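Local coordinates for uncharacterized SnoaL-like Protein (Agrobacterium tumefaciens str. C58, PDB 3DXO) that is of unknown function but, as a SnoaL-like member of the NTF2 superfamily, is considered a putative isomerase, at residues B[64-70]-B[83-89]; B[95-100]-B[112-117]; B[15-21]-B[54-60]. All coordinates share one frame; numbering follows the deposited sequence. Where two conformers were deposited one is given.

Contact 1: B[64-70]-B[83-89]; sequences GYRFVLA and SWRLISP
R66 and I87 are an antiparallel hydrogen-bonded pair, joined by R66 N to I87 O (2.9 Å) and by the return bond from I87 N to R66 O. V68 and R85 repeat this pattern, with F67 and L86 as the non-hydrogen-bonded pair between. The N-to-C directions of strands 66-70 and 83-87 differ by 141°, so the ladder is clearly twisted.

F67 and L86 project from one face of the ladder. The F67 ring turns its edge to the face of W84 in a T-shaped stack: F67 CD2 is 3.7 Å from W84 CZ3, and the planes meet at 79°. W84 CG lies between its backbone N and carbonyl carbon (chi1 54°), which sets the indole alongside F67. L86 CD1 reaches F67 CE2 at 3.4 Å and also Y65 CB at 3.7 Å. Past the strand end, P89 CD sits over the Y65 ring, 3.9 Å from its centroid, a CH-pi contact.

On the other face V68 CG2 approaches I87 CG1 to 3.9 Å, and one face of the R66 guanidinium lies against I87. The end of R85 leads away to a salt bridge with D93. With helix 3-17 lying against F67 and L69, the arrangement is the hairpin of strands 66-76 and 79-87 at one margin of the curved sheet of an NTF2-like alpha+beta fold.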
# COMPACT_ATOMS: atom_id res chain seq x y z
N GLY B 64 -23.69 -12.79 -3.10
CA GLY B 64 -23.54 -13.00 -4.53
C GLY B 64 -22.38 -12.23 -5.16
O GLY B 64 -21.99 -12.53 -6.30
N TYR B 65 -21.80 -11.25 -4.45
CA TYR B 65 -20.68 -10.49 -5.01
C TYR B 65 -19.40 -11.31 -5.06
O TYR B 65 -19.26 -12.29 -4.36
CB TYR B 65 -20.47 -9.17 -4.26
CG TYR B 65 -21.55 -8.13 -4.58
CD1 TYR B 65 -22.81 -8.22 -4.04
CD2 TYR B 65 -21.30 -7.08 -5.47
CE1 TYR B 65 -23.80 -7.32 -4.36
CE2 TYR B 65 -22.29 -6.15 -5.78
CZ TYR B 65 -23.54 -6.28 -5.23
OH TYR B 65 -24.54 -5.38 -5.51
N ARG B 66 -18.48 -10.94 -5.95
CA ARG B 66 -17.23 -11.64 -6.07
C ARG B 66 -16.10 -10.65 -6.16
O ARG B 66 -16.31 -9.50 -6.50
CB ARG B 66 -17.24 -12.45 -7.33
CG ARG B 66 -18.10 -13.65 -7.30
CD ARG B 66 -18.48 -14.03 -8.71
NE ARG B 66 -17.28 -14.05 -9.53
CZ ARG B 66 -17.25 -13.83 -10.84
NH1 ARG B 66 -18.40 -13.53 -11.51
NH2 ARG B 66 -16.07 -13.88 -11.49
N PHE B 67 -14.88 -11.10 -5.88
CA PHE B 67 -13.68 -10.24 -5.93
C PHE B 67 -12.71 -10.84 -6.96
O PHE B 67 -12.14 -11.87 -6.69
CB PHE B 67 -13.05 -10.17 -4.53
CG PHE B 67 -14.04 -9.83 -3.46
CD1 PHE B 67 -14.75 -10.82 -2.82
CD2 PHE B 67 -14.31 -8.52 -3.14
CE1 PHE B 67 -15.70 -10.52 -1.84
CE2 PHE B 67 -15.25 -8.20 -2.16
CZ PHE B 67 -15.94 -9.20 -1.51
N VAL B 68 -12.54 -10.19 -8.11
CA VAL B 68 -11.74 -10.73 -9.18
C VAL B 68 -10.47 -9.92 -9.35
O VAL B 68 -10.48 -8.68 -9.37
CB VAL B 68 -12.54 -10.72 -10.50
CG1 VAL B 68 -11.72 -11.27 -11.62
CG2 VAL B 68 -13.83 -11.49 -10.31
N LEU B 69 -9.36 -10.63 -9.53
CA LEU B 69 -8.07 -10.01 -9.65
C LEU B 69 -8.04 -9.13 -10.90
O LEU B 69 -8.65 -9.47 -11.90
CB LEU B 69 -6.99 -11.10 -9.71
CG LEU B 69 -5.50 -10.76 -9.63
CD1 LEU B 69 -5.10 -10.16 -8.27
CD2 LEU B 69 -4.73 -12.03 -9.89
N ALA B 70 -7.40 -7.97 -10.79
CA ALA B 70 -7.23 -7.00 -11.87
C ALA B 70 -5.74 -6.73 -12.00
O ALA B 70 -5.04 -6.54 -11.00
CB ALA B 70 -7.98 -5.72 -11.57
N SER B 83 -4.52 -5.55 -7.12
CA SER B 83 -5.84 -4.92 -7.20
C SER B 83 -6.89 -5.91 -7.66
O SER B 83 -6.57 -6.91 -8.29
CB SER B 83 -5.82 -3.69 -8.09
OG SER B 83 -5.05 -2.68 -7.45
N TRP B 84 -8.14 -5.62 -7.30
CA TRP B 84 -9.26 -6.49 -7.61
C TRP B 84 -10.50 -5.65 -7.90
O TRP B 84 -10.57 -4.52 -7.46
CB TRP B 84 -9.54 -7.44 -6.43
CG TRP B 84 -9.72 -6.70 -5.17
CD1 TRP B 84 -8.76 -6.43 -4.25
CD2 TRP B 84 -10.93 -6.07 -4.70
NE1 TRP B 84 -9.30 -5.70 -3.21
CE2 TRP B 84 -10.63 -5.46 -3.47
CE3 TRP B 84 -12.23 -5.97 -5.19
CZ2 TRP B 84 -11.57 -4.72 -2.73
CZ3 TRP B 84 -13.18 -5.25 -4.45
CH2 TRP B 84 -12.84 -4.64 -3.23
N ARG B 85 -11.46 -6.24 -8.60
CA ARG B 85 -12.72 -5.61 -8.94
C ARG B 85 -13.85 -6.36 -8.24
O ARG B 85 -13.79 -7.58 -8.06
CB ARG B 85 -12.94 -5.70 -10.46
CG ARG B 85 -11.84 -5.11 -11.36
CD ARG B 85 -11.54 -3.66 -11.01
NE ARG B 85 -12.73 -2.83 -11.10
CZ ARG B 85 -12.83 -1.61 -10.59
NH1 ARG B 85 -11.81 -1.08 -9.95
NH2 ARG B 85 -13.97 -0.94 -10.71
N LEU B 86 -14.90 -5.62 -7.86
CA LEU B 86 -16.06 -6.20 -7.21
C LEU B 86 -17.11 -6.43 -8.26
O LEU B 86 -17.61 -5.47 -8.84
CB LEU B 86 -16.61 -5.26 -6.12
CG LEU B 86 -17.78 -5.69 -5.22
CD1 LEU B 86 -17.47 -6.95 -4.45
CD2 LEU B 86 -18.12 -4.56 -4.29
N ILE B 87 -17.45 -7.71 -8.50
CA ILE B 87 -18.45 -8.11 -9.50
C ILE B 87 -19.80 -8.54 -8.87
O ILE B 87 -19.90 -9.37 -7.95
CB ILE B 87 -17.89 -9.21 -10.45
CG1 ILE B 87 -16.52 -8.80 -11.06
CG2 ILE B 87 -18.90 -9.52 -11.55
CD1 ILE B 87 -16.47 -7.50 -11.81
N SER B 88 -20.85 -7.91 -9.40
CA SER B 88 -22.23 -8.08 -9.00
C SER B 88 -22.72 -9.47 -9.37
O SER B 88 -22.15 -10.11 -10.25
CB SER B 88 -23.04 -7.00 -9.73
OG SER B 88 -24.41 -7.27 -9.83
N PRO B 89 -23.76 -9.98 -8.68
CA PRO B 89 -24.34 -11.25 -9.08
C PRO B 89 -24.66 -11.32 -10.57
O PRO B 89 -24.41 -12.36 -11.20
CB PRO B 89 -25.59 -11.33 -8.23
CG PRO B 89 -25.21 -10.59 -6.99
CD PRO B 89 -24.42 -9.44 -7.48

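Contact 2: B[95-100]-B[112-117]; sequences AGGTDV and VVGFLD
T98 and D117 meet through their side chains, which cross at about a right angle: T98 OG1 donates to D117 OD2 at 2.7 Å, on the syn lone pair of that oxygen. T98 OG1 and D117 CG each stand anti to their own carbonyl carbon (chi1 -63° and -53°), so that OG1 and the carboxylate converge above the backbone at G97. The hydroxyl is shared with S83 OG, on the neighbouring strand 79-87, and D117 OD1 forms a salt bridge with R81 of the second subunit. With both oxygens engaged, the rotation of the carboxylate is probably well defined.

V100, V113 and F115 lie on the same face as T98 and D117, and the second subunit packs there. F115 points the edge of its ring toward T98 O and meets H76 of the second subunit with its ring. The pair of strands is the hairpin 93-103/109-117 in the middle of the NTF2-like sheet, so this face of the hairpin is part of the dimer interface. Hydrogen-bonded pairs G96-D117, T98-F115 and V100-V113 alternate with non-hydrogen-bonded ones; F115 N to T98 O is 2.8 Å, whereas G96 N to D117 O is longer (3.2 Å) and bent.

D99 and L116 occupy the other face. D99 OD1 comes to 3.2 Å from G114 CA, over a residue that has no side chain to obstruct it, while OD2 accepts from W84 NE1. V112 CG1 lies 4.0 Å from D99 OD1, and L116 CD2 folds back to 3.5 Å from G96 O.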
# COMPACT_ATOMS: atom_id res chain seq x y z
N ALA B 95 -17.24 -1.73 -8.58
CA ALA B 95 -16.18 -1.01 -7.89
C ALA B 95 -14.93 -1.88 -7.78
O ALA B 95 -14.82 -2.95 -8.40
CB ALA B 95 -16.64 -0.60 -6.50
N GLY B 96 -13.96 -1.42 -6.99
CA GLY B 96 -12.76 -2.21 -6.76
C GLY B 96 -11.95 -1.76 -5.57
O GLY B 96 -12.31 -0.78 -4.87
N GLY B 97 -10.84 -2.47 -5.35
CA GLY B 97 -9.86 -2.09 -4.33
C GLY B 97 -8.43 -2.43 -4.69
O GLY B 97 -8.17 -2.99 -5.77
N THR B 98 -7.52 -2.04 -3.80
CA THR B 98 -6.10 -2.34 -3.92
C THR B 98 -5.60 -2.68 -2.52
O THR B 98 -6.00 -2.03 -1.56
CB THR B 98 -5.32 -1.15 -4.51
OG1 THR B 98 -5.79 -0.93 -5.84
CG2 THR B 98 -3.82 -1.43 -4.54
N ASP B 99 -4.73 -3.68 -2.41
CA ASP B 99 -4.22 -4.07 -1.10
C ASP B 99 -2.71 -4.21 -1.07
O ASP B 99 -2.07 -4.54 -2.09
CB ASP B 99 -4.77 -5.43 -0.68
CG ASP B 99 -6.28 -5.47 -0.60
OD1 ASP B 99 -6.86 -4.97 0.40
OD2 ASP B 99 -6.86 -6.08 -1.52
N VAL B 100 -2.15 -3.98 0.12
CA VAL B 100 -0.74 -4.23 0.38
C VAL B 100 -0.76 -5.29 1.47
O VAL B 100 -1.32 -5.07 2.53
CB VAL B 100 0.01 -2.98 0.78
CG1 VAL B 100 1.49 -3.31 1.07
CG2 VAL B 100 -0.10 -1.97 -0.34
N VAL B 112 -2.42 -6.50 6.51
CA VAL B 112 -3.03 -6.09 5.25
C VAL B 112 -3.66 -4.71 5.35
O VAL B 112 -4.38 -4.43 6.30
CB VAL B 112 -4.11 -7.06 4.78
CG1 VAL B 112 -4.81 -6.47 3.54
CG2 VAL B 112 -3.50 -8.44 4.47
N VAL B 113 -3.35 -3.86 4.39
CA VAL B 113 -3.93 -2.54 4.37
C VAL B 113 -4.60 -2.36 3.00
O VAL B 113 -3.93 -2.35 1.99
CB VAL B 113 -2.86 -1.43 4.63
CG1 VAL B 113 -3.47 -0.04 4.50
CG2 VAL B 113 -2.22 -1.59 6.01
N GLY B 114 -5.93 -2.21 3.00
CA GLY B 114 -6.69 -2.05 1.77
C GLY B 114 -7.19 -0.65 1.50
O GLY B 114 -7.36 0.15 2.43
N PHE B 115 -7.41 -0.34 0.21
CA PHE B 115 -7.93 0.96 -0.24
C PHE B 115 -9.03 0.74 -1.30
O PHE B 115 -9.07 -0.29 -1.93
CB PHE B 115 -6.80 1.80 -0.83
CG PHE B 115 -5.68 2.08 0.13
CD1 PHE B 115 -4.61 1.19 0.26
CD2 PHE B 115 -5.68 3.23 0.89
CE1 PHE B 115 -3.57 1.44 1.15
CE2 PHE B 115 -4.64 3.51 1.77
CZ PHE B 115 -3.57 2.61 1.90
N LEU B 116 -9.93 1.69 -1.50
CA LEU B 116 -11.00 1.57 -2.49
C LEU B 116 -10.67 2.34 -3.76
O LEU B 116 -10.04 3.39 -3.69
CB LEU B 116 -12.33 2.04 -1.92
CG LEU B 116 -12.93 1.03 -0.93
CD1 LEU B 116 -14.08 1.73 -0.13
CD2 LEU B 116 -13.41 -0.36 -1.56
N ASP B 117 -11.12 1.79 -4.89
CA ASP B 117 -10.93 2.35 -6.22
C ASP B 117 -12.27 2.46 -6.95
O ASP B 117 -13.13 1.62 -6.77
CB ASP B 117 -10.03 1.44 -7.07
CG ASP B 117 -8.72 1.10 -6.39
OD1 ASP B 117 -8.15 2.02 -5.78
OD2 ASP B 117 -8.26 -0.06 -6.47

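Contact 3: B[15-21]-B[54-60]; sequences AWNEEDN and MIEAARQ
W16 lays its indole against I55, whose CG1 is 3.7 Å from the centroid of the six-membered ring and nearly on the ring normal, a CH-pi contact over the face. A58 CB abuts the ring edge at CZ3 (3.7 Å), and CE of selenomethionine M54 comes obliquely to CZ2 (3.8 Å). Three side chains of helix 47-61 thus meet the indole on one face, at its edge and obliquely; Y12, F67 and Y38 also touch it, and this is the tightly packed half.

The helix carrying W16 and helix 47-61 belong to the helical layer that, in NTF2-like folds, packs across the concave side of the sheet. At the C-terminal end of helix 3-17, R59 reaches across: NH1 donates to W16 O at 2.9 Å, in the carbonyl plane and on a lone pair, though W16 O is tilted 25° from the guanidinium plane. A bend at chi3 (53°) brings the group there, and E18 O sits over its face, 3.3 Å from CZ, without a hydrogen bond.

Beyond R59 the contact loosens toward solvent. E19 and Q60 lie on this exposed side and each buries little against the partner segment; E19 OE2 stays 6.2 Å from R59 NH2, too far for a salt bridge. N21, deposited in two conformers and next to a bound diethylene glycol, lies across E56, but their modelled approach is too close to be trusted.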
# COMPACT_ATOMS: atom_id res chain seq x y z
N ALA B 15 -9.83 -16.82 -0.16
CA ALA B 15 -10.46 -16.75 1.13
C ALA B 15 -11.67 -15.84 1.03
O ALA B 15 -12.69 -16.18 1.57
CB ALA B 15 -9.49 -16.25 2.20
N TRP B 16 -11.57 -14.69 0.36
CA TRP B 16 -12.73 -13.79 0.26
C TRP B 16 -13.85 -14.34 -0.61
O TRP B 16 -14.99 -13.98 -0.45
CB TRP B 16 -12.33 -12.41 -0.27
CG TRP B 16 -11.72 -11.54 0.76
CD1 TRP B 16 -10.41 -11.47 1.09
CD2 TRP B 16 -12.40 -10.61 1.63
NE1 TRP B 16 -10.22 -10.54 2.09
CE2 TRP B 16 -11.42 -10.01 2.44
CE3 TRP B 16 -13.73 -10.20 1.75
CZ2 TRP B 16 -11.73 -9.04 3.38
CZ3 TRP B 16 -14.04 -9.24 2.69
CH2 TRP B 16 -13.05 -8.67 3.50
N ASN B 17 -13.52 -15.21 -1.55
CA ASN B 17 -14.53 -15.76 -2.46
C ASN B 17 -15.09 -17.08 -2.04
O ASN B 17 -15.94 -17.64 -2.73
CB ASN B 17 -13.92 -15.91 -3.85
CG ASN B 17 -13.76 -14.60 -4.54
OD1 ASN B 17 -14.69 -13.79 -4.58
ND2 ASN B 17 -12.58 -14.39 -5.13
N GLU B 18 -14.58 -17.62 -0.95
CA GLU B 18 -15.05 -18.89 -0.43
C GLU B 18 -16.45 -18.72 0.15
O GLU B 18 -16.72 -17.91 1.07
CB GLU B 18 -14.07 -19.47 0.58
CG GLU B 18 -14.59 -20.71 1.28
CD GLU B 18 -15.04 -21.81 0.34
OE1 GLU B 18 -14.37 -22.05 -0.65
OE2 GLU B 18 -16.07 -22.44 0.59
N GLU B 19 -17.34 -19.52 -0.42
CA GLU B 19 -18.76 -19.56 -0.12
C GLU B 19 -19.08 -20.14 1.28
O GLU B 19 -19.91 -19.62 1.99
CB GLU B 19 -19.39 -20.36 -1.26
CG GLU B 19 -20.82 -20.60 -1.20
CD GLU B 19 -21.19 -21.86 -0.42
OE1 GLU B 19 -20.53 -22.91 -0.53
OE2 GLU B 19 -22.21 -21.78 0.29
N ASP B 20 -18.39 -21.20 1.67
CA ASP B 20 -18.64 -21.88 2.94
C ASP B 20 -17.83 -21.25 4.06
O ASP B 20 -16.62 -21.06 3.93
CB ASP B 20 -18.25 -23.32 2.83
CG ASP B 20 -18.74 -24.13 3.96
OD1 ASP B 20 -19.96 -24.31 4.08
OD2 ASP B 20 -17.91 -24.65 4.71
N ASN B 21 -18.49 -20.92 5.17
CA ASN B 21 -17.82 -20.28 6.30
C ASN B 21 -16.74 -21.21 6.92
O ASN B 21 -15.65 -20.76 7.28
CB ASN B 21 -18.85 -19.77 7.35
CG ASN B 21 -19.72 -18.57 6.84
OD1 ASN B 21 -19.22 -17.62 6.21
ND2 ASN B 21 -21.02 -18.59 7.17
N MSE B 54 -14.80 -11.23 10.19
CA MSE B 54 -14.92 -10.02 9.36
C MSE B 54 -15.33 -10.34 7.92
O MSE B 54 -16.28 -9.74 7.42
CB MSE B 54 -13.58 -9.29 9.36
CG MSE B 54 -13.60 -7.90 8.82
SE MSE B 54 -11.79 -7.32 8.56
CE MSE B 54 -11.36 -8.43 7.12
N ILE B 55 -14.64 -11.27 7.28
CA ILE B 55 -14.96 -11.63 5.90
C ILE B 55 -16.38 -12.16 5.79
O ILE B 55 -17.11 -11.83 4.88
CB ILE B 55 -13.98 -12.68 5.34
CG1 ILE B 55 -12.55 -12.10 5.26
CG2 ILE B 55 -14.45 -13.15 3.93
CD1 ILE B 55 -11.45 -13.11 5.04
N GLU B 56 -16.79 -12.98 6.73
CA GLU B 56 -18.13 -13.50 6.73
C GLU B 56 -19.17 -12.39 6.88
O GLU B 56 -20.19 -12.43 6.19
CB GLU B 56 -18.33 -14.47 7.86
CG GLU B 56 -19.76 -15.00 7.90
CD GLU B 56 -19.92 -16.13 8.88
OE1 GLU B 56 -19.00 -16.93 9.03
OE2 GLU B 56 -20.97 -16.23 9.52
N ALA B 57 -18.94 -11.43 7.77
CA ALA B 57 -19.86 -10.30 7.96
C ALA B 57 -19.96 -9.49 6.66
O ALA B 57 -21.05 -9.11 6.25
CB ALA B 57 -19.43 -9.42 9.13
N ALA B 58 -18.82 -9.25 6.02
CA ALA B 58 -18.73 -8.50 4.76
C ALA B 58 -19.59 -9.15 3.67
O ALA B 58 -20.39 -8.50 3.00
CB ALA B 58 -17.27 -8.43 4.31
N ARG B 59 -19.42 -10.45 3.53
CA ARG B 59 -20.16 -11.20 2.54
C ARG B 59 -21.62 -11.28 2.81
O ARG B 59 -22.40 -11.27 1.86
CB ARG B 59 -19.58 -12.60 2.39
CG ARG B 59 -18.21 -12.57 1.68
CD ARG B 59 -17.56 -13.89 1.72
NE ARG B 59 -18.47 -14.93 1.22
CZ ARG B 59 -18.54 -15.35 -0.04
NH1 ARG B 59 -17.71 -14.89 -0.97
NH2 ARG B 59 -19.43 -16.27 -0.36
N GLN B 60 -22.03 -11.32 4.07
CA GLN B 60 -23.45 -11.30 4.39
C GLN B 60 -24.08 -9.99 3.95
O GLN B 60 -25.25 -9.98 3.58
CB GLN B 60 -23.72 -11.64 5.86
CG GLN B 60 -23.35 -13.11 6.11
CD GLN B 60 -23.67 -13.67 7.49
OE1 GLN B 60 -24.33 -13.05 8.32
NE2 GLN B 60 -23.20 -14.88 7.73

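From the N terminus, contact 3 closes first, returning helix 47-61 to the end of helix 3-17 around a 32-residue loop that holds helix 21-31 and short strands. Contact 1 follows and closes the hairpin 66-76/79-87, then contact 2 closes the hairpin 93-103/109-117. All three are in series; none nests in or crosses another. Contacts 1 and 2 share one sheet through adjacent strands 79-87 and 93-103, where L86 N and A95 O are 2.7 Å apart. Contact 3 is tied to contact 1 by N17 ND2 to F67 O (3.0 Å), linking helices to sheet, whereas contacts 2 and 3, with centres about 17 Å apart, do not touch.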